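Local coordinates for peptidoglycan D,D-transpeptidase FtsI (Yersinia pestis, PDB 6SYN), which probably cross-links septal peptidoglycan as a class B D,D-transpeptidase, and is bound here by a ring-opened penicillin, at residues S20-R25 / T214-A219; G117-H122 / R184-V189; A290-L295 / L301-N306. All blocks are in the same frame, centred on the assembly; numbering follows the deposited sequence.

From the N terminus, the turn at S20-R25 opens interaction 1, whose loop closes only at T214-A219, where strand 217-223 starts. Within that loop lies interaction 2, which joins G117-H122 to helix 183-199. The two touch, as A219 packs on Q186 and V189, and together they tie the N-terminal module to the transpeptidase sheet and the helix beside it. Interaction 3 opens after both have closed. It is a short-range contact between A290-L295 and L301-N306, its nearest atoms about 23 Å from those of either other contact, and it contributes S304 and N306 to the penicillin pocket.

Interaction 1: S20-R25 / T214-A219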
# COMPACT_ATOMS: atom_id res chain seq x y z
N SER A 20 -12.10 1.83 -15.25
CA SER A 20 -11.85 0.39 -15.45
C SER A 20 -10.39 0.06 -15.11
O SER A 20 -9.57 0.98 -15.03
CB SER A 20 -12.17 -0.01 -16.86
OG SER A 20 -11.26 0.60 -17.76
N ASP A 21 -10.11 -1.23 -14.94
CA ASP A 21 -8.74 -1.77 -14.72
C ASP A 21 -8.07 -1.96 -16.09
O ASP A 21 -8.72 -1.71 -17.12
CB ASP A 21 -8.81 -3.03 -13.84
CG ASP A 21 -9.03 -4.33 -14.60
OD1 ASP A 21 -9.51 -4.27 -15.76
OD2 ASP A 21 -8.72 -5.41 -14.03
N ARG A 22 -6.81 -2.41 -16.09
CA ARG A 22 -5.93 -2.46 -17.29
C ARG A 22 -6.56 -3.25 -18.45
O ARG A 22 -6.17 -2.96 -19.60
CB ARG A 22 -4.54 -3.00 -16.93
CG ARG A 22 -4.50 -4.41 -16.37
CD ARG A 22 -3.06 -4.89 -16.22
NE ARG A 22 -2.28 -4.54 -17.40
CZ ARG A 22 -1.50 -3.46 -17.53
NH1 ARG A 22 -1.36 -2.61 -16.53
NH2 ARG A 22 -0.87 -3.24 -18.66
N SER A 23 -7.50 -4.17 -18.19
CA SER A 23 -8.14 -5.06 -19.20
C SER A 23 -9.59 -4.64 -19.49
O SER A 23 -10.23 -5.32 -20.32
CB SER A 23 -8.09 -6.50 -18.77
OG SER A 23 -6.77 -7.02 -18.90
N GLY A 24 -10.11 -3.60 -18.84
CA GLY A 24 -11.46 -3.07 -19.09
C GLY A 24 -12.51 -3.61 -18.13
O GLY A 24 -13.71 -3.52 -18.47
N ARG A 25 -12.12 -4.13 -16.96
CA ARG A 25 -13.07 -4.57 -15.89
C ARG A 25 -13.56 -3.34 -15.15
O ARG A 25 -12.76 -2.58 -14.60
CB ARG A 25 -12.43 -5.55 -14.90
CG ARG A 25 -12.36 -6.99 -15.38
CD ARG A 25 -11.50 -7.84 -14.46
NE ARG A 25 -10.82 -8.88 -15.21
CZ ARG A 25 -9.54 -8.86 -15.59
NH1 ARG A 25 -8.75 -7.84 -15.28
NH2 ARG A 25 -9.05 -9.88 -16.27
N THR A 214 7.59 -1.65 -16.74
CA THR A 214 6.69 -0.54 -17.17
C THR A 214 6.54 0.51 -16.06
O THR A 214 6.14 1.65 -16.39
CB THR A 214 5.33 -1.10 -17.61
OG1 THR A 214 4.61 -1.50 -16.44
CG2 THR A 214 5.44 -2.27 -18.57
N GLY A 215 6.83 0.16 -14.81
CA GLY A 215 6.63 1.02 -13.63
C GLY A 215 5.16 1.14 -13.26
O GLY A 215 4.84 1.91 -12.34
N GLU A 216 4.30 0.40 -13.94
CA GLU A 216 2.84 0.40 -13.69
C GLU A 216 2.58 -0.19 -12.29
O GLU A 216 3.27 -1.17 -11.92
CB GLU A 216 2.13 -0.42 -14.76
CG GLU A 216 2.09 0.26 -16.11
CD GLU A 216 1.51 -0.64 -17.19
OE1 GLU A 216 2.16 -1.65 -17.51
OE2 GLU A 216 0.40 -0.36 -17.66
N VAL A 217 1.64 0.40 -11.55
CA VAL A 217 1.13 -0.14 -10.26
C VAL A 217 0.00 -1.12 -10.60
O VAL A 217 -1.08 -0.65 -11.00
CB VAL A 217 0.63 0.96 -9.30
CG1 VAL A 217 0.11 0.36 -8.00
CG2 VAL A 217 1.70 2.01 -9.03
N LEU A 218 0.28 -2.42 -10.45
CA LEU A 218 -0.65 -3.54 -10.78
C LEU A 218 -1.60 -3.79 -9.61
O LEU A 218 -2.74 -4.24 -9.86
CB LEU A 218 0.18 -4.79 -11.08
CG LEU A 218 1.03 -4.71 -12.36
CD1 LEU A 218 2.00 -5.87 -12.46
CD2 LEU A 218 0.14 -4.64 -13.59
N ALA A 219 -1.16 -3.53 -8.38
CA ALA A 219 -1.97 -3.71 -7.15
C ALA A 219 -1.49 -2.74 -6.07
O ALA A 219 -0.27 -2.55 -5.94
CB ALA A 219 -1.89 -5.14 -6.70
O HOH W 1 1.85 -1.76 -20.27
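The type I beta turn D21-G24, between strands 19-20 and 26-38, presents R22 to E216, which immediately precedes edge strand 217-223 of the transpeptidase sheet. R22 CG stands between its backbone N and carbonyl carbon (chi1 61°), and a bend at chi3 then carries the guanidinium across to the acid. There R22 NH1 donates to E216 OE2 at 3.1 Å, and R22 NH2 adds a weak bond of 3.3 Å to the same E216 OE2. This salt bridge is not a flat bidentate pair: the planes stand 81° apart, and OE2, in plane at the guanidinium edge, is met from above the carboxylate. L218 CD2 comes obliquely to within 3.9 Å of R22 NH1. R22 NH1 has its stronger partner in S180 O, while V394 N reaches E216 OE2. T214 OG1 donates to E216 OE1 at 2.7 Å along the anti lone pair, and accepts from E216 N in an ST turn; water 1 donates to the same OE1. Within the turn, D21 OD1 takes S23 N and R25 N from opposite faces. Donors thus grip both oxygens of the buried E216 carboxylate, which fixes its rotation and would be expected to keep it ionised.

Interaction 2: G117-H122 / R184-V189; sequences GQVMAH and RLQALV. With ACT (acetate ion), chain C.
The flat amide of Q186 has V119 O almost in its plane, only 6° out, and the bond to this carbonyl is one of the links between G117-H122 and helix 183-199. Acetate, probably from the crystallisation liquor, sits at the edge of the R184 guanidinium: R184 NH1 donates to acetate O at 3.3 Å, and R184 NH2, salt-bridged to D182, adds a weak bond. Between the segments, Q186 NE2 donates to V119 O at 3.1 Å in a nearly straight bond, although the donor is tilted 31° from the carbonyl plane. Q186 NE2 has its stronger partner in M220 O of strand 217-223. Q186 CG lies anti to its backbone N (chi1 -175°), and the bend at chi2 turns the amide toward V119 O. The V119 and Q186 side chains pass in opposite directions, V119 CG1 3.7 Å from Q186 CG and 3.8 Å from A187 CA. The M120 side chain runs at a slant to that of Q186, its SD 3.6 Å from Q186 CG. Since one NH2 group serves two backbone carbonyls, the chemistry defines which way the buried amide is turned and lets one glutamine bridge helix, sheet and N-terminal module.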
# COMPACT_ATOMS: atom_id res chain seq x y z
N GLY A 117 -15.82 -3.00 -4.78
CA GLY A 117 -16.18 -2.74 -3.37
C GLY A 117 -15.01 -2.23 -2.54
O GLY A 117 -14.36 -1.24 -2.95
N GLN A 118 -14.76 -2.88 -1.39
CA GLN A 118 -13.76 -2.46 -0.37
C GLN A 118 -12.33 -2.74 -0.89
O GLN A 118 -11.39 -2.13 -0.34
CB GLN A 118 -14.05 -3.16 0.97
CG GLN A 118 -13.28 -4.46 1.19
CD GLN A 118 -14.00 -5.45 2.07
OE1 GLN A 118 -15.12 -5.87 1.78
NE2 GLN A 118 -13.35 -5.87 3.15
N VAL A 119 -12.20 -3.58 -1.92
CA VAL A 119 -10.91 -4.10 -2.47
C VAL A 119 -10.13 -2.96 -3.16
O VAL A 119 -8.93 -2.81 -2.87
CB VAL A 119 -11.16 -5.30 -3.42
CG1 VAL A 119 -9.88 -5.82 -4.07
CG2 VAL A 119 -11.87 -6.45 -2.70
N MET A 120 -10.78 -2.20 -4.05
CA MET A 120 -10.16 -1.05 -4.78
C MET A 120 -10.38 0.26 -4.00
O MET A 120 -9.86 1.29 -4.45
CB MET A 120 -10.76 -0.85 -6.17
CG MET A 120 -10.62 -2.03 -7.13
SD MET A 120 -9.02 -2.17 -8.01
CE MET A 120 -8.52 -0.46 -8.18
N ALA A 121 -11.14 0.23 -2.90
CA ALA A 121 -11.73 1.43 -2.26
C ALA A 121 -10.70 2.56 -2.19
O ALA A 121 -11.01 3.68 -2.61
CB ALA A 121 -12.27 1.09 -0.89
N HIS A 122 -9.50 2.27 -1.68
CA HIS A 122 -8.44 3.28 -1.42
C HIS A 122 -7.94 3.89 -2.74
O HIS A 122 -7.74 5.12 -2.76
CB HIS A 122 -7.33 2.65 -0.56
CG HIS A 122 -7.77 2.40 0.84
ND1 HIS A 122 -7.93 3.43 1.76
CD2 HIS A 122 -8.11 1.26 1.48
CE1 HIS A 122 -8.33 2.92 2.91
NE2 HIS A 122 -8.45 1.59 2.76
N ARG A 184 -8.13 -8.75 -10.69
CA ARG A 184 -7.78 -10.13 -10.23
C ARG A 184 -6.63 -10.05 -9.23
O ARG A 184 -6.68 -10.79 -8.22
CB ARG A 184 -7.35 -11.02 -11.39
CG ARG A 184 -8.44 -11.39 -12.39
CD ARG A 184 -7.86 -12.10 -13.61
NE ARG A 184 -6.81 -11.29 -14.22
CZ ARG A 184 -5.84 -11.74 -15.02
NH1 ARG A 184 -5.74 -13.02 -15.34
NH2 ARG A 184 -4.94 -10.89 -15.49
N LEU A 185 -5.61 -9.23 -9.52
CA LEU A 185 -4.36 -9.14 -8.72
C LEU A 185 -4.61 -8.26 -7.48
O LEU A 185 -4.05 -8.58 -6.42
CB LEU A 185 -3.22 -8.59 -9.58
CG LEU A 185 -2.86 -9.39 -10.84
CD1 LEU A 185 -1.55 -8.88 -11.42
CD2 LEU A 185 -2.75 -10.88 -10.56
N GLN A 186 -5.43 -7.21 -7.61
CA GLN A 186 -5.87 -6.38 -6.45
C GLN A 186 -6.67 -7.26 -5.48
O GLN A 186 -6.45 -7.16 -4.25
CB GLN A 186 -6.68 -5.16 -6.91
CG GLN A 186 -7.05 -4.22 -5.77
CD GLN A 186 -5.90 -3.38 -5.28
OE1 GLN A 186 -4.79 -3.44 -5.80
NE2 GLN A 186 -6.16 -2.57 -4.26
N ALA A 187 -7.56 -8.10 -6.02
CA ALA A 187 -8.40 -9.06 -5.26
C ALA A 187 -7.49 -10.02 -4.49
O ALA A 187 -7.72 -10.20 -3.27
CB ALA A 187 -9.33 -9.79 -6.18
N LEU A 188 -6.49 -10.60 -5.17
CA LEU A 188 -5.51 -11.53 -4.55
C LEU A 188 -4.68 -10.80 -3.50
O LEU A 188 -4.56 -11.30 -2.37
CB LEU A 188 -4.58 -12.12 -5.62
CG LEU A 188 -3.39 -12.87 -5.04
CD1 LEU A 188 -3.86 -14.06 -4.21
CD2 LEU A 188 -2.43 -13.32 -6.13
N VAL A 189 -4.09 -9.67 -3.88
CA VAL A 189 -3.24 -8.85 -2.96
C VAL A 189 -4.07 -8.50 -1.72
O VAL A 189 -3.67 -8.92 -0.62
CB VAL A 189 -2.69 -7.59 -3.67
CG1 VAL A 189 -2.16 -6.58 -2.67
CG2 VAL A 189 -1.62 -7.95 -4.68
C ACT C . -3.66 -13.15 -18.37
O ACT C . -3.09 -13.27 -17.26
OXT ACT C . -3.34 -12.31 -19.23
CH3 ACT C . -4.83 -14.10 -18.69

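Interaction 3: A290-L295 / L301-N306; sequences ARYAEL and LQKSSN. With CB9 ((2R,4S)-2-[(1R)-1-{[(2S)-2-carboxy-2-phenylacetyl]amino}-2-oxoethyl]-5,5-dimethyl-1,3-thiazolidine-4-carboxylic acid), chain D.
Polar contact comes first: K303 NZ donates to Y292 OH over 2.8 Å, and also to G423 O. The lysine chain, bent at chi2 and chi4, crosses the tyrosine side chain at about a right angle. Its aliphatic part touches the ring as well, with K303 CG 3.5 Å from Y292 CE2, while the amino group approaches the ring obliquely on its way to the hydroxyl. Apolar packing is supplied by L295 on strand 294-296. Its CD2 branch sits 3.8 Å from K303 CB and equally 3.8 Å from S305 CB, spanning the residues before and after S304. Water 2 donates to A290 O at 2.6 Å and only weakly to K303 O. Capping follows: S305 is the N-cap of helix 306-314, its OG, anti to the backbone N (chi1 -176°), hydrogen-bonding D288 OD2 and capping G308 N. Ligand contacts form the last group. The opened penicillin CB9 donates from NAP to S304 OG at 2.9 Å, and N306 ND2 donates to CB9 OAF at 2.8 Å, with an N-H...O angle of 157°. S304-S305-N306 fits the SxN motif of penicillin-binding proteins. K255 NZ bonds both S304 OG and N306 OD1, and K439 NZ also reaches S304 OG. Through its two bonds K255 would be expected to orient both pocket side chains, while S305, packed by L295 and bonded to D288, anchors the residue between them.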
# COMPACT_ATOMS: atom_id res chain seq x y z
N ALA A 290 20.71 -12.88 15.34
CA ALA A 290 21.38 -14.17 15.04
C ALA A 290 22.89 -13.97 15.21
O ALA A 290 23.51 -13.35 14.33
CB ALA A 290 21.00 -14.65 13.66
N ARG A 291 23.42 -14.43 16.34
CA ARG A 291 24.85 -14.28 16.74
C ARG A 291 25.71 -15.13 15.80
O ARG A 291 25.50 -16.37 15.74
CB ARG A 291 24.98 -14.62 18.24
CG ARG A 291 26.31 -15.21 18.68
CD ARG A 291 27.35 -14.16 19.02
NE ARG A 291 28.62 -14.80 19.37
CZ ARG A 291 29.52 -14.31 20.22
NH1 ARG A 291 30.63 -14.99 20.45
NH2 ARG A 291 29.32 -13.16 20.84
N TYR A 292 26.61 -14.48 15.05
CA TYR A 292 27.55 -15.12 14.10
C TYR A 292 28.90 -14.40 14.18
O TYR A 292 28.93 -13.15 14.16
CB TYR A 292 26.99 -15.09 12.67
CG TYR A 292 26.05 -16.22 12.33
CD1 TYR A 292 26.54 -17.42 11.85
CD2 TYR A 292 24.68 -16.08 12.46
CE1 TYR A 292 25.69 -18.47 11.52
CE2 TYR A 292 23.81 -17.11 12.13
CZ TYR A 292 24.32 -18.31 11.66
OH TYR A 292 23.49 -19.34 11.33
N ALA A 293 29.98 -15.17 14.29
CA ALA A 293 31.37 -14.69 14.49
C ALA A 293 31.83 -13.99 13.21
O ALA A 293 32.34 -12.86 13.31
CB ALA A 293 32.27 -15.85 14.85
N GLU A 294 31.65 -14.66 12.07
CA GLU A 294 31.99 -14.18 10.71
C GLU A 294 30.71 -14.21 9.88
O GLU A 294 29.73 -14.80 10.35
CB GLU A 294 33.04 -15.07 10.03
CG GLU A 294 34.00 -15.78 10.99
CD GLU A 294 33.47 -17.05 11.65
OE1 GLU A 294 32.46 -17.60 11.16
OE2 GLU A 294 34.08 -17.49 12.65
N LEU A 295 30.72 -13.61 8.68
CA LEU A 295 29.60 -13.72 7.71
C LEU A 295 30.06 -13.20 6.35
O LEU A 295 30.58 -12.07 6.31
CB LEU A 295 28.41 -12.91 8.26
CG LEU A 295 27.02 -13.54 8.18
CD1 LEU A 295 27.03 -15.04 8.45
CD2 LEU A 295 26.08 -12.85 9.16
N LEU A 301 23.04 -10.39 4.04
CA LEU A 301 21.63 -10.24 3.61
C LEU A 301 20.81 -11.47 4.05
O LEU A 301 19.62 -11.29 4.38
CB LEU A 301 21.57 -10.03 2.09
CG LEU A 301 22.27 -8.77 1.58
CD1 LEU A 301 22.30 -8.75 0.06
CD2 LEU A 301 21.61 -7.50 2.10
N GLN A 302 21.42 -12.65 4.07
CA GLN A 302 20.80 -13.97 4.41
C GLN A 302 20.37 -13.99 5.89
O GLN A 302 19.25 -14.46 6.17
CB GLN A 302 21.80 -15.10 4.15
CG GLN A 302 21.28 -16.50 4.47
CD GLN A 302 22.40 -17.48 4.71
OE1 GLN A 302 23.40 -17.18 5.35
NE2 GLN A 302 22.24 -18.69 4.20
N LYS A 303 21.27 -13.55 6.78
CA LYS A 303 21.10 -13.54 8.25
C LYS A 303 20.51 -12.21 8.73
O LYS A 303 20.08 -12.14 9.91
CB LYS A 303 22.44 -13.77 8.95
CG LYS A 303 22.70 -15.21 9.37
CD LYS A 303 22.28 -16.20 8.33
CE LYS A 303 22.75 -17.60 8.62
NZ LYS A 303 21.75 -18.34 9.42
N SER A 304 20.49 -11.21 7.85
CA SER A 304 20.20 -9.79 8.16
C SER A 304 21.15 -9.31 9.27
O SER A 304 20.70 -9.06 10.40
CB SER A 304 18.75 -9.60 8.53
OG SER A 304 18.32 -8.30 8.14
N SER A 305 22.43 -9.17 8.93
CA SER A 305 23.51 -8.70 9.84
C SER A 305 23.50 -7.17 9.91
O SER A 305 23.77 -6.53 8.89
CB SER A 305 24.85 -9.23 9.42
OG SER A 305 25.86 -8.85 10.35
N ASN A 306 23.20 -6.62 11.09
CA ASN A 306 23.29 -5.16 11.38
C ASN A 306 24.77 -4.77 11.46
O ASN A 306 25.13 -3.73 10.88
CB ASN A 306 22.56 -4.77 12.67
CG ASN A 306 21.05 -4.77 12.55
OD1 ASN A 306 20.50 -4.99 11.47
ND2 ASN A 306 20.37 -4.52 13.65
C CB9 D . 16.27 -5.11 10.32
N CB9 D . 16.25 -5.40 12.81
O CB9 D . 15.09 -4.87 10.25
CA CB9 D . 16.98 -5.63 11.56
CB CB9 D . 17.41 -7.12 11.35
CAA CB9 D . 16.22 -10.48 12.08
CAB CB9 D . 14.79 -9.00 13.49
OAD CB9 D . 13.43 -9.61 10.57
OAE CB9 D . 16.45 -3.22 16.99
OAF CB9 D . 17.64 -3.75 13.43
OAG CB9 D . 14.87 -9.23 8.99
OAH CB9 D . 15.70 -2.52 15.13
CAJ CB9 D . 13.61 -7.62 16.79
CAK CB9 D . 14.97 -7.85 16.89
CAL CB9 D . 13.15 -6.47 16.19
CAM CB9 D . 15.86 -6.92 16.38
CAN CB9 D . 14.05 -5.55 15.67
NAP CB9 D . 16.54 -7.86 10.43
SAQ CB9 D . 17.31 -8.09 12.89
CAR CB9 D . 14.46 -9.12 10.13
CAS CB9 D . 16.16 -3.38 15.84
CAT CB9 D . 16.80 -4.60 13.73
CAU CB9 D . 15.42 -5.78 15.73
CAX CB9 D . 15.31 -8.28 11.10
CAY CB9 D . 16.44 -4.77 15.22
CAZ CB9 D . 15.81 -9.04 12.37
O HOH W 2 22.53 -12.06 12.35